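Local coordinates for protein glucose-6-phosphate isomerase (Plasmodium falciparum, PDB 3QKI) that probably catalyses the reversible interconversion of glucose 6-phosphate and fructose 6-phosphate, an early step of glycolysis, at residues D46-K51 and D67-R72; E147-D152 and G156-C161; L244-S249 and G320-S325; E486-E491 and H504-G509. All blocks are in the same frame, centred on the assembly; numbering follows the deposited sequence. Where two conformers were deposited one is given.

Interaction 1: residues D46-K51 and D67-R72; sequences DYLNDK and DLSRQR
Leu48 carries its CG anti to the carbonyl carbon (chi1 -63°), which turns the branched end to the other segment, CD2 to Ser69 and Arg70 and CD1 to Arg70. Ser69 holds its OG between its own backbone N and carbonyl carbon (chi1 65°), on the side facing the leucine. Leu48 CD2 then lies 3.6 Å from Ser69 OG. The same methyl is 3.9 Å from Arg70 CG, and Leu48 CD1 is at 4.0 Å from that carbon. The two side chains cross at about a right angle, so the leucine tip rests on the aliphatic root of the arginine. One arm of the guanidinium is held on its own segment, by Asp67. Asp67 OD1 accepts the backbone N of Ser69 at 2.9 Å, nearly in line with the C-O bond, which makes an Asx turn over Asp67 to Ser69. Ser69 OG also donates to Asp67 OD1, at its syn lone pair. Asp67 OD2 receives Arg70 NH1 at 2.7 Å in a salt bridge. The oxygen lies in the guanidinium plane, but the nitrogen comes in 57° above the carboxylate plane. Arg70 NE has a second anionic partner in Asp477. The guanidinium is therefore probably fixed in its rotation, with its charge balanced by two carboxylates. Ala480 of helix 464-481 packs on Leu48. Ser586 of the second subunit packs on Leu48 and hydrogen-bonds Ser69 OG.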
loop_
_atom_site.group_PDB
_atom_site.type_symbol
_atom_site.label_atom_id
_atom_site.label_comp_id
_atom_site.label_asym_id
_atom_site.label_seq_id
_atom_site.Cartn_x
_atom_site.Cartn_y
_atom_site.Cartn_z
ATOM N N ASP A 46 -3.366 10.122 31.466
ATOM C CA ASP A 46 -4.209 10.684 32.523
ATOM C C ASP A 46 -5.662 10.640 32.134
ATOM O O ASP A 46 -6.470 10.155 32.922
ATOM C CB ASP A 46 -3.744 12.080 32.939
ATOM C CG ASP A 46 -2.390 12.041 33.605
ATOM O OD1 ASP A 46 -2.206 11.217 34.555
ATOM O OD2 ASP A 46 -1.506 12.794 33.178
ATOM N N TYR A 47 -5.984 11.008 30.870
ATOM C CA TYR A 47 -7.352 10.948 30.346
ATOM C C TYR A 47 -7.918 9.524 30.418
ATOM O O TYR A 47 -9.087 9.346 30.765
ATOM C CB TYR A 47 -7.397 11.443 28.885
ATOM C CG TYR A 47 -7.521 12.940 28.689
ATOM C CD1 TYR A 47 -8.382 13.698 29.476
ATOM C CD2 TYR A 47 -6.888 13.575 27.626
ATOM C CE1 TYR A 47 -8.542 15.067 29.261
ATOM C CE2 TYR A 47 -7.055 14.934 27.390
ATOM C CZ TYR A 47 -7.869 15.683 28.220
ATOM O OH TYR A 47 -8.013 17.036 28.011
ATOM N N LEU A 48 -7.077 8.511 30.107
ATOM C CA LEU A 48 -7.480 7.099 30.119
ATOM C C LEU A 48 -7.787 6.498 31.505
ATOM O O LEU A 48 -8.257 5.363 31.580
ATOM C CB LEU A 48 -6.538 6.203 29.278
ATOM C CG LEU A 48 -6.512 6.560 27.776
ATOM C CD1 LEU A 48 -5.236 6.099 27.132
ATOM C CD2 LEU A 48 -7.780 6.094 27.033
ATOM N N ASN A 49 -7.563 7.266 32.579
ATOM C CA ASN A 49 -7.914 6.882 33.949
ATOM C C ASN A 49 -9.314 7.405 34.319
ATOM O O ASN A 49 -9.873 7.025 35.351
ATOM C CB ASN A 49 -6.856 7.363 34.940
ATOM C CG ASN A 49 -5.573 6.580 34.817
ATOM O OD1 ASN A 49 -5.572 5.374 34.520
ATOM N ND2 ASN A 49 -4.447 7.255 34.986
ATOM N N ASP A 50 -9.905 8.225 33.445
ATOM C CA ASP A 50 -11.231 8.793 33.670
ATOM C C ASP A 50 -12.265 7.900 32.992
ATOM O O ASP A 50 -12.426 7.952 31.769
ATOM C CB ASP A 50 -11.264 10.244 33.150
ATOM C CG ASP A 50 -12.551 11.041 33.400
ATOM O OD1 ASP A 50 -12.518 12.284 33.234
ATOM O OD2 ASP A 50 -13.600 10.415 33.712
ATOM N N LYS A 51 -12.971 7.075 33.796
ATOM C CA LYS A 51 -13.999 6.161 33.289
ATOM C C LYS A 51 -15.168 6.920 32.627
ATOM O O LYS A 51 -15.727 6.430 31.643
ATOM C CB LYS A 51 -14.516 5.216 34.383
ATOM C CG LYS A 51 -15.378 4.088 33.851
ATOM C CD LYS A 51 -16.022 3.250 34.953
ATOM C CE LYS A 51 -16.821 2.116 34.358
ATOM N NZ LYS A 51 -17.098 1.054 35.358
ATOM N N ASP A 67 -14.109 3.654 19.473
ATOM C CA ASP A 67 -13.437 4.193 20.641
ATOM C C ASP A 67 -12.539 5.377 20.244
ATOM O O ASP A 67 -11.466 5.196 19.659
ATOM C CB ASP A 67 -12.681 3.046 21.371
ATOM C CG ASP A 67 -11.897 3.435 22.608
ATOM O OD1 ASP A 67 -11.826 4.636 22.911
ATOM O OD2 ASP A 67 -11.299 2.525 23.254
ATOM N N LEU A 68 -12.987 6.592 20.588
ATOM C CA LEU A 68 -12.261 7.837 20.323
ATOM C C LEU A 68 -11.484 8.316 21.549
ATOM O O LEU A 68 -10.965 9.442 21.539
ATOM C CB LEU A 68 -13.244 8.946 19.888
ATOM C CG LEU A 68 -13.980 8.764 18.556
ATOM C CD1 LEU A 68 -14.990 9.859 18.365
ATOM C CD2 LEU A 68 -13.020 8.775 17.378
ATOM N N SER A 69 -11.391 7.486 22.601
ATOM C CA SER A 69 -10.760 7.939 23.845
ATOM C C SER A 69 -9.263 8.222 23.773
ATOM O O SER A 69 -8.757 8.996 24.593
ATOM C CB SER A 69 -11.089 7.002 25.009
ATOM O OG SER A 69 -10.517 5.730 24.778
ATOM N N ARG A 70 -8.546 7.620 22.809
ATOM C CA ARG A 70 -7.123 7.882 22.673
ATOM C C ARG A 70 -6.883 9.020 21.696
ATOM O O ARG A 70 -5.946 8.976 20.915
ATOM C CB ARG A 70 -6.321 6.613 22.322
ATOM C CG ARG A 70 -6.430 5.534 23.381
ATOM C CD ARG A 70 -6.025 4.199 22.814
ATOM N NE ARG A 70 -6.425 3.118 23.691
ATOM C CZ ARG A 70 -7.661 2.645 23.801
ATOM N NH1 ARG A 70 -8.647 3.162 23.072
ATOM N NH2 ARG A 70 -7.930 1.681 24.668
ATOM N N GLN A 71 -7.742 10.037 21.741
ATOM C CA GLN A 71 -7.614 11.268 20.963
ATOM C C GLN A 71 -7.351 12.389 21.954
ATOM O O GLN A 71 -7.853 12.363 23.082
ATOM C CB GLN A 71 -8.865 11.549 20.090
ATOM C CG GLN A 71 -9.108 10.487 19.016
ATOM C CD GLN A 71 -8.066 10.460 17.919
ATOM O OE1 GLN A 71 -7.365 11.437 17.643
ATOM N NE2 GLN A 71 -7.969 9.349 17.249
ATOM N N ARG A 72 -6.562 13.364 21.543
ATOM C CA ARG A 72 -6.113 14.460 22.402
ATOM C C ARG A 72 -7.137 15.571 22.671
ATOM O O ARG A 72 -6.908 16.746 22.389
ATOM C CB ARG A 72 -4.736 14.988 21.943
ATOM C CG ARG A 72 -3.677 13.891 21.846
ATOM C CD ARG A 72 -2.287 14.465 21.734
ATOM N NE ARG A 72 -1.862 15.031 23.016
ATOM C CZ ARG A 72 -0.751 15.735 23.208
ATOM N NH1 ARG A 72 0.067 15.984 22.202
ATOM N NH2 ARG A 72 -0.452 16.193 24.419
#

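Interaction 2: residues E147-D152 and G156-C161; sequences EKYSDD and GVIKTC
Asp152 and Ile158 meet where the chain turns back at the end of helix 135-154. The tight part lies round Asp152 O. Ile158 N donates to it at 3.0 Å with a nearly straight bond of 170°, from well above the carbonyl plane. Val157 N reaches the same oxygen at 2.8 Å, but the bond is bent and weak. Gly156, with positive phi, is the first residue to leave helical geometry, and the turn is a Schellman motif. Next to this turn Ile158 CD1 touches two helix residues. It lies 3.6 Å from Asp152 CB and 3.6 Å from Tyr149 CD1, with its approach to the ring oblique. Tyr149 has its CG anti to the backbone N (chi1 -176°). This takes the ring inward to the buried side, where Phe303 makes an edge-to-face contact with it. The solvent side is looser. Val157 is exposed, and its CG1 lies beside the Asp152 carboxylate carbon CG at 3.7 Å, a contact without a polar bond. Lys159 is also exposed, and its NZ makes a weak bond to Gly156 O. The backbone and the apolar groups therefore hold this turn. Asp152 acts across it through its carbonyl and its CB, and between these two segments its carboxylate makes van der Waals contact and no polar bond.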
loop_
_atom_site.group_PDB
_atom_site.type_symbol
_atom_site.label_atom_id
_atom_site.label_comp_id
_atom_site.label_asym_id
_atom_site.label_seq_id
_atom_site.Cartn_x
_atom_site.Cartn_y
_atom_site.Cartn_z
ATOM N N GLU A 147 -29.581 -9.035 -10.300
ATOM C CA GLU A 147 -30.051 -10.214 -9.565
ATOM C C GLU A 147 -30.318 -11.340 -10.555
ATOM O O GLU A 147 -29.788 -12.441 -10.350
ATOM C CB GLU A 147 -31.305 -9.862 -8.761
ATOM C CG GLU A 147 -31.928 -11.035 -8.039
ATOM C CD GLU A 147 -33.105 -10.671 -7.153
ATOM O OE1 GLU A 147 -33.412 -11.475 -6.247
ATOM O OE2 GLU A 147 -33.690 -9.574 -7.329
ATOM N N LYS A 148 -31.079 -11.047 -11.659
ATOM C CA LYS A 148 -31.413 -12.030 -12.679
ATOM C C LYS A 148 -30.172 -12.555 -13.399
ATOM O O LYS A 148 -29.997 -13.767 -13.488
ATOM C CB LYS A 148 -32.462 -11.501 -13.675
ATOM N N TYR A 149 -29.303 -11.659 -13.876
ATOM C CA TYR A 149 -28.097 -12.037 -14.600
ATOM C C TYR A 149 -27.134 -12.875 -13.739
ATOM O O TYR A 149 -26.651 -13.902 -14.204
ATOM C CB TYR A 149 -27.389 -10.804 -15.206
ATOM C CG TYR A 149 -26.186 -11.162 -16.047
ATOM C CD1 TYR A 149 -26.330 -11.552 -17.375
ATOM C CD2 TYR A 149 -24.901 -11.143 -15.507
ATOM C CE1 TYR A 149 -25.225 -11.903 -18.151
ATOM C CE2 TYR A 149 -23.790 -11.508 -16.267
ATOM C CZ TYR A 149 -23.955 -11.883 -17.592
ATOM O OH TYR A 149 -22.862 -12.251 -18.342
ATOM N N SER A 150 -26.867 -12.438 -12.502
ATOM C CA SER A 150 -25.951 -13.133 -11.589
ATOM C C SER A 150 -26.538 -14.475 -11.159
ATOM O O SER A 150 -25.805 -15.448 -11.133
ATOM C CB SER A 150 -25.596 -12.264 -10.383
ATOM O OG SER A 150 -26.718 -11.965 -9.567
ATOM N N ASP A 151 -27.859 -14.547 -10.912
ATOM C CA ASP A 151 -28.525 -15.812 -10.571
ATOM C C ASP A 151 -28.355 -16.781 -11.740
ATOM O O ASP A 151 -27.959 -17.917 -11.518
ATOM C CB ASP A 151 -30.030 -15.612 -10.291
ATOM C CG ASP A 151 -30.376 -15.136 -8.885
ATOM O OD1 ASP A 151 -29.510 -15.254 -7.980
ATOM O OD2 ASP A 151 -31.530 -14.701 -8.674
ATOM N N ASP A 152 -28.556 -16.294 -12.979
ATOM C CA ASP A 152 -28.441 -17.080 -14.206
ATOM C C ASP A 152 -27.037 -17.585 -14.474
ATOM O O ASP A 152 -26.878 -18.714 -14.931
ATOM C CB ASP A 152 -29.012 -16.327 -15.407
ATOM C CG ASP A 152 -30.544 -16.215 -15.482
ATOM O OD1 ASP A 152 -31.233 -16.752 -14.584
ATOM O OD2 ASP A 152 -31.042 -15.583 -16.430
ATOM N N GLY A 156 -26.085 -21.645 -13.865
ATOM C CA GLY A 156 -25.781 -22.199 -15.171
ATOM C C GLY A 156 -26.885 -22.033 -16.202
ATOM O O GLY A 156 -26.886 -22.759 -17.194
ATOM N N VAL A 157 -27.823 -21.079 -16.014
ATOM C CA VAL A 157 -28.851 -20.763 -17.011
ATOM C C VAL A 157 -28.132 -20.059 -18.175
ATOM O O VAL A 157 -28.350 -20.414 -19.334
ATOM C CB VAL A 157 -30.039 -19.949 -16.423
ATOM C CG1 VAL A 157 -30.885 -19.302 -17.520
ATOM C CG2 VAL A 157 -30.917 -20.830 -15.547
ATOM N N ILE A 158 -27.231 -19.105 -17.848
ATOM C CA ILE A 158 -26.386 -18.405 -18.814
ATOM C C ILE A 158 -25.064 -19.142 -18.845
ATOM O O ILE A 158 -24.417 -19.288 -17.803
ATOM C CB ILE A 158 -26.249 -16.881 -18.559
ATOM C CG1 ILE A 158 -27.613 -16.178 -18.804
ATOM C CG2 ILE A 158 -25.167 -16.296 -19.490
ATOM C CD1 ILE A 158 -27.688 -14.715 -18.376
ATOM N N LYS A 159 -24.679 -19.632 -20.020
ATOM C CA LYS A 159 -23.474 -20.448 -20.165
ATOM C C LYS A 159 -22.459 -19.840 -21.101
ATOM O O LYS A 159 -22.762 -18.898 -21.817
ATOM C CB LYS A 159 -23.854 -21.871 -20.663
ATOM C CG LYS A 159 -24.809 -22.648 -19.736
ATOM C CD LYS A 159 -25.116 -24.044 -20.280
ATOM C CE LYS A 159 -26.330 -24.724 -19.678
ATOM N NZ LYS A 159 -27.615 -24.060 -20.044
ATOM N N THR A 160 -21.253 -20.425 -21.121
ATOM C CA THR A 160 -20.139 -20.022 -21.977
ATOM C C THR A 160 -20.467 -20.461 -23.410
ATOM O O THR A 160 -21.494 -21.118 -23.628
ATOM C CB THR A 160 -18.850 -20.713 -21.514
ATOM O OG1 THR A 160 -18.956 -22.113 -21.756
ATOM C CG2 THR A 160 -18.496 -20.432 -20.021
ATOM N N CYS A 161 -19.578 -20.166 -24.360
ATOM C CA CYS A 161 -19.754 -20.569 -25.754
ATOM C C CYS A 161 -19.622 -22.100 -25.905
ATOM O O CYS A 161 -20.122 -22.657 -26.891
ATOM C CB CYS A 161 -18.757 -19.840 -26.640
ATOM S SG CYS A 161 -17.040 -20.168 -26.205
#

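Interaction 3: residues L244-S249 and G320-S325; sequences LVIIIS and GILPLS
Ile246 lays its CD1 methyl over Pro323, 3.9 Å from Pro323 CB and 4.1 Å from Pro323 CA. Its CG1 is anti to the carbonyl carbon (chi1 -52°) and the chain runs on extended to CD1, so the longer branch reaches the helix. Ile246 CG2 stands 4.2 Å from Leu322 CD2, and CD1 is almost as near to that methyl, but CD1 alone meets Pro323 closely. The isoleucine thus spreads over two successive helix residues. The contact is wholly apolar and buried, and its distances are those of ordinary van der Waals packing. Pro323 has no N-H to give to the preceding turn, and helix 318-328 is kinked there. One turn of this helix carries extra bonding. Ser325 OG donates to Ile321 O at 2.8 Å, and Ser325 N donates to the same oxygen at 3.0 Å. The two donors come from opposite faces of the carbonyl plane, and the hydroxyl is kept on its own helix. Tyr149 of helix 135-154 packs on both Leu244 and Leu322 and so borders both segments. The other side of strand 243-248 is covered by helix 255-268, which meets Val245 and Ile247. Just past the strand comes Ser249, a residue of the fructose 6-phosphate site, which is without that ligand in this chain; its OG is hydrogen-bonded to Phe252 N and to Thr254 OG1. A parallel sheet with helices on both faces, and a sugar-phosphate site at the C-terminal end of a strand, is the layout of the SIS domain of phosphoglucose isomerases.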
loop_
_atom_site.group_PDB
_atom_site.type_symbol
_atom_site.label_atom_id
_atom_site.label_comp_id
_atom_site.label_asym_id
_atom_site.label_seq_id
_atom_site.Cartn_x
_atom_site.Cartn_y
_atom_site.Cartn_z
ATOM N N LEU A 244 -15.551 -14.784 -18.265
ATOM C CA LEU A 244 -16.470 -13.667 -18.464
ATOM C C LEU A 244 -15.636 -12.381 -18.277
ATOM O O LEU A 244 -14.855 -12.286 -17.339
ATOM C CB LEU A 244 -17.632 -13.706 -17.463
ATOM C CG LEU A 244 -18.706 -12.615 -17.662
ATOM C CD1 LEU A 244 -19.513 -12.844 -18.927
ATOM C CD2 LEU A 244 -19.601 -12.503 -16.467
ATOM N N VAL A 245 -15.761 -11.425 -19.200
ATOM C CA VAL A 245 -15.040 -10.173 -19.142
ATOM C C VAL A 245 -16.028 -9.028 -18.877
ATOM O O VAL A 245 -16.997 -8.863 -19.625
ATOM C CB VAL A 245 -14.225 -9.973 -20.435
ATOM C CG1 VAL A 245 -13.490 -8.645 -20.434
ATOM C CG2 VAL A 245 -13.244 -11.131 -20.650
ATOM N N ILE A 246 -15.788 -8.258 -17.813
ATOM C CA ILE A 246 -16.623 -7.100 -17.448
ATOM C C ILE A 246 -15.820 -5.825 -17.680
ATOM O O ILE A 246 -14.794 -5.640 -17.030
ATOM C CB ILE A 246 -17.189 -7.178 -16.008
ATOM C CG1 ILE A 246 -17.897 -8.526 -15.756
ATOM C CG2 ILE A 246 -18.105 -5.959 -15.688
ATOM C CD1 ILE A 246 -18.409 -8.735 -14.309
ATOM N N ILE A 247 -16.284 -4.954 -18.610
ATOM C CA ILE A 247 -15.621 -3.696 -18.932
ATOM C C ILE A 247 -16.386 -2.560 -18.236
ATOM O O ILE A 247 -17.569 -2.333 -18.519
ATOM C CB ILE A 247 -15.474 -3.497 -20.461
ATOM C CG1 ILE A 247 -14.823 -4.750 -21.116
ATOM C CG2 ILE A 247 -14.637 -2.251 -20.754
ATOM C CD1 ILE A 247 -15.223 -4.946 -22.594
ATOM N N ILE A 248 -15.709 -1.870 -17.309
ATOM C CA ILE A 248 -16.310 -0.816 -16.493
ATOM C C ILE A 248 -15.762 0.541 -16.868
ATOM O O ILE A 248 -14.584 0.830 -16.625
ATOM C CB ILE A 248 -16.168 -1.115 -14.980
ATOM C CG1 ILE A 248 -16.731 -2.527 -14.642
ATOM C CG2 ILE A 248 -16.926 -0.011 -14.179
ATOM C CD1 ILE A 248 -16.014 -3.268 -13.666
ATOM N N SER A 249 -16.627 1.375 -17.485
ATOM C CA SER A 249 -16.276 2.731 -17.937
ATOM C C SER A 249 -17.557 3.457 -18.275
ATOM O O SER A 249 -18.268 3.031 -19.195
ATOM C CB SER A 249 -15.367 2.686 -19.174
ATOM O OG SER A 249 -15.216 3.978 -19.734
ATOM N N GLY A 320 -19.765 -2.258 -8.809
ATOM C CA GLY A 320 -19.390 -3.291 -7.852
ATOM C C GLY A 320 -20.455 -4.351 -7.677
ATOM O O GLY A 320 -20.128 -5.531 -7.574
ATOM N N ILE A 321 -21.749 -3.963 -7.659
ATOM C CA ILE A 321 -22.830 -4.931 -7.425
ATOM C C ILE A 321 -22.890 -6.042 -8.475
ATOM O O ILE A 321 -23.141 -7.178 -8.118
ATOM C CB ILE A 321 -24.205 -4.310 -7.061
ATOM C CG1 ILE A 321 -24.100 -3.304 -5.867
ATOM C CG2 ILE A 321 -25.269 -5.399 -6.772
ATOM C CD1 ILE A 321 -23.426 -3.854 -4.468
ATOM N N LEU A 322 -22.599 -5.730 -9.737
ATOM C CA LEU A 322 -22.590 -6.779 -10.753
ATOM C C LEU A 322 -21.462 -7.822 -10.552
ATOM O O LEU A 322 -21.807 -8.982 -10.319
ATOM C CB LEU A 322 -22.631 -6.225 -12.177
ATOM C CG LEU A 322 -22.446 -7.252 -13.276
ATOM C CD1 LEU A 322 -23.667 -8.181 -13.396
ATOM C CD2 LEU A 322 -22.125 -6.581 -14.553
ATOM N N PRO A 323 -20.145 -7.487 -10.533
ATOM C CA PRO A 323 -19.147 -8.548 -10.328
ATOM C C PRO A 323 -19.258 -9.219 -8.959
ATOM O O PRO A 323 -19.052 -10.425 -8.877
ATOM C CB PRO A 323 -17.810 -7.835 -10.521
ATOM C CG PRO A 323 -18.107 -6.402 -10.229
ATOM C CD PRO A 323 -19.489 -6.184 -10.775
ATOM N N LEU A 324 -19.642 -8.473 -7.911
ATOM C CA LEU A 324 -19.742 -9.078 -6.568
ATOM C C LEU A 324 -20.946 -10.020 -6.405
ATOM O O LEU A 324 -20.851 -10.985 -5.647
ATOM C CB LEU A 324 -19.696 -8.011 -5.452
ATOM C CG LEU A 324 -18.392 -7.168 -5.352
ATOM C CD1 LEU A 324 -18.632 -5.857 -4.543
ATOM C CD2 LEU A 324 -17.219 -7.999 -4.804
ATOM N N SER A 325 -22.070 -9.742 -7.104
ATOM C CA SER A 325 -23.233 -10.630 -7.099
ATOM C C SER A 325 -22.906 -11.887 -7.932
ATOM O O SER A 325 -23.382 -12.947 -7.602
ATOM C CB SER A 325 -24.458 -9.935 -7.689
ATOM O OG SER A 325 -24.900 -8.883 -6.850
#

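Interaction 4: residues E486-E491 and H504-G509; sequences EQVKEE and HKVFNG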
loop_
_atom_site.group_PDB
_atom_site.type_symbol
_atom_site.label_atom_id
_atom_site.label_comp_id
_atom_site.label_asym_id
_atom_site.label_seq_id
_atom_site.Cartn_x
_atom_site.Cartn_y
_atom_site.Cartn_z
ATOM N N GLU A 486 12.198 7.755 33.132
ATOM C CA GLU A 486 12.314 7.100 34.441
ATOM C C GLU A 486 11.877 5.633 34.444
ATOM O O GLU A 486 12.469 4.843 35.188
ATOM C CB GLU A 486 11.666 7.912 35.570
ATOM C CG GLU A 486 12.487 9.139 35.988
ATOM C CD GLU A 486 13.911 8.885 36.465
ATOM O OE1 GLU A 486 14.127 7.932 37.245
ATOM O OE2 GLU A 486 14.820 9.636 36.050
ATOM N N GLN A 487 10.869 5.252 33.602
ATOM C CA GLN A 487 10.427 3.846 33.494
ATOM C C GLN A 487 11.535 3.026 32.800
ATOM O O GLN A 487 11.806 1.891 33.198
ATOM C CB GLN A 487 9.121 3.705 32.697
ATOM C CG GLN A 487 7.894 4.265 33.381
ATOM C CD GLN A 487 6.729 4.318 32.426
ATOM O OE1 GLN A 487 6.485 5.326 31.762
ATOM N NE2 GLN A 487 6.023 3.202 32.297
ATOM N N VAL A 488 12.175 3.622 31.781
ATOM C CA VAL A 488 13.305 3.048 31.038
ATOM C C VAL A 488 14.492 2.837 32.016
ATOM O O VAL A 488 15.096 1.764 32.028
ATOM C CB VAL A 488 13.693 3.967 29.837
ATOM C CG1 VAL A 488 15.057 3.591 29.246
ATOM C CG2 VAL A 488 12.602 3.953 28.758
ATOM N N LYS A 489 14.784 3.857 32.853
ATOM C CA LYS A 489 15.865 3.833 33.837
ATOM C C LYS A 489 15.616 2.740 34.894
ATOM O O LYS A 489 16.563 2.035 35.274
ATOM C CB LYS A 489 16.014 5.216 34.482
ATOM C CG LYS A 489 17.296 5.410 35.257
ATOM C CD LYS A 489 17.396 6.817 35.835
ATOM C CE LYS A 489 18.630 6.945 36.701
ATOM N NZ LYS A 489 18.650 8.210 37.478
ATOM N N GLU A 490 14.350 2.556 35.315
ATOM C CA GLU A 490 13.965 1.535 36.294
ATOM C C GLU A 490 14.199 0.132 35.740
ATOM O O GLU A 490 14.741 -0.698 36.461
ATOM C CB GLU A 490 12.502 1.716 36.748
ATOM C CG GLU A 490 12.105 0.786 37.881
ATOM C CD GLU A 490 10.755 1.051 38.520
ATOM O OE1 GLU A 490 9.847 1.560 37.822
ATOM O OE2 GLU A 490 10.602 0.731 39.721
ATOM N N GLU A 491 13.814 -0.129 34.458
ATOM C CA GLU A 491 14.033 -1.417 33.783
ATOM C C GLU A 491 15.538 -1.646 33.595
ATOM O O GLU A 491 15.999 -2.787 33.659
ATOM C CB GLU A 491 13.320 -1.452 32.417
ATOM C CG GLU A 491 11.805 -1.537 32.512
ATOM C CD GLU A 491 11.054 -1.857 31.232
ATOM O OE1 GLU A 491 11.383 -1.272 30.175
ATOM O OE2 GLU A 491 10.052 -2.601 31.316
ATOM N N HIS A 504 17.316 6.434 23.688
ATOM C CA HIS A 504 16.896 5.645 22.522
ATOM C C HIS A 504 15.692 4.735 22.811
ATOM O O HIS A 504 15.008 4.316 21.892
ATOM C CB HIS A 504 18.092 4.807 22.023
ATOM C CG HIS A 504 19.213 5.650 21.514
ATOM N ND1 HIS A 504 19.264 6.059 20.197
ATOM C CD2 HIS A 504 20.295 6.146 22.166
ATOM C CE1 HIS A 504 20.363 6.799 20.094
ATOM N NE2 HIS A 504 21.011 6.875 21.249
ATOM N N LYS A 505 15.434 4.440 24.087
ATOM C CA LYS A 505 14.371 3.536 24.502
ATOM C C LYS A 505 13.104 4.237 25.037
ATOM O O LYS A 505 12.140 3.561 25.423
ATOM C CB LYS A 505 14.922 2.549 25.533
ATOM C CG LYS A 505 15.914 1.558 24.944
ATOM C CD LYS A 505 16.199 0.479 25.978
ATOM C CE LYS A 505 17.190 -0.525 25.482
ATOM N NZ LYS A 505 17.522 -1.528 26.527
ATOM N N VAL A 506 13.096 5.579 25.026
ATOM C CA VAL A 506 11.958 6.369 25.512
ATOM C C VAL A 506 10.847 6.388 24.463
ATOM O O VAL A 506 11.124 6.517 23.272
ATOM C CB VAL A 506 12.429 7.803 25.935
ATOM C CG1 VAL A 506 11.258 8.774 26.162
ATOM C CG2 VAL A 506 13.331 7.736 27.174
ATOM N N PHE A 507 9.597 6.270 24.915
ATOM C CA PHE A 507 8.415 6.375 24.060
ATOM C C PHE A 507 7.623 7.553 24.589
ATOM O O PHE A 507 7.052 7.453 25.661
ATOM C CB PHE A 507 7.556 5.104 24.110
ATOM C CG PHE A 507 8.164 3.895 23.458
ATOM C CD1 PHE A 507 7.669 3.418 22.250
ATOM C CD2 PHE A 507 9.208 3.197 24.076
ATOM C CE1 PHE A 507 8.214 2.275 21.663
ATOM C CE2 PHE A 507 9.772 2.073 23.470
ATOM C CZ PHE A 507 9.261 1.604 22.279
ATOM N N ASN A 508 7.624 8.680 23.870
ATOM C CA ASN A 508 6.926 9.886 24.308
ATOM C C ASN A 508 5.419 9.773 24.487
ATOM O O ASN A 508 4.859 10.509 25.301
ATOM C CB ASN A 508 7.347 11.117 23.503
ATOM C CG ASN A 508 8.830 11.400 23.569
ATOM O OD1 ASN A 508 9.478 11.285 24.612
ATOM N ND2 ASN A 508 9.406 11.777 22.447
ATOM N N GLY A 509 4.778 8.807 23.823
ATOM C CA GLY A 509 3.341 8.613 23.977
ATOM C C GLY A 509 2.549 9.779 23.408
ATOM O O GLY A 509 3.085 10.559 22.607
#
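Val488 is the residue of helix 485-495 that touches segment 504-509, and it meets Lys505 and Val506. Ahead of it, Glu486 faces solvent. Gln487 turns back to the start of the helix, where its OE1 accepts the backbone N of Thr484. Val488 comes next and is buried. Its CG1 is anti to the backbone N (chi1 166°), and the two methyls take different partners. CG1 lies 3.9 Å from Lys505 CB. CG2 sits 3.4 Å from Lys505 O. The same methyl touches Val506 CA and is 4.2 Å from Val506 CG2. One valine thus covers a carbonyl, a backbone carbon and a methyl, all without a polar bond. Lys489 and Glu490 lie on the exposed side of the helix, and Glu490 N bonds back to Glu486 O at 3.0 Å. Glu491 N likewise bonds to Gln487 O at 3.1 Å. On the other segment, the Lys505 chain is extended beyond CG and leads its ammonium group away from the valine. Its charge makes a cation-pi contact with Trp552 of the second subunit. Leu502 packs against Val488 from the loop that joins the two segments. Gln437, at the end of helix 428-437, gives its NE2 to the carbonyls of His504 and Val506. Segment 504-509 is thus in contact with both helix 485-495 and helix 428-437, and leads on to strand 513-518.

Overall arrangement
From the N terminus, interaction 1 comes first and brings the turn after helix 44-47 to strand 64-70 of the mixed sheet, closing round helix 51-57 and strand 58-61. Interaction 2 then closes a tight turn after helix 135-154. Interaction 3 spans the longest stretch of chain, joining strand 243-248 of the parallel sheet to helix 318-328. Interaction 4 closes the loop after helix 485-495. All four are in series; none nests or crosses. Interactions 2 and 3 touch, through Tyr149 and Ser150 against Leu244, Leu322 and Ser325. Interactions 1 and 4 lie on the opposite side of the chain's centre, with nearest atoms about 6 Å apart, and both meet the second subunit.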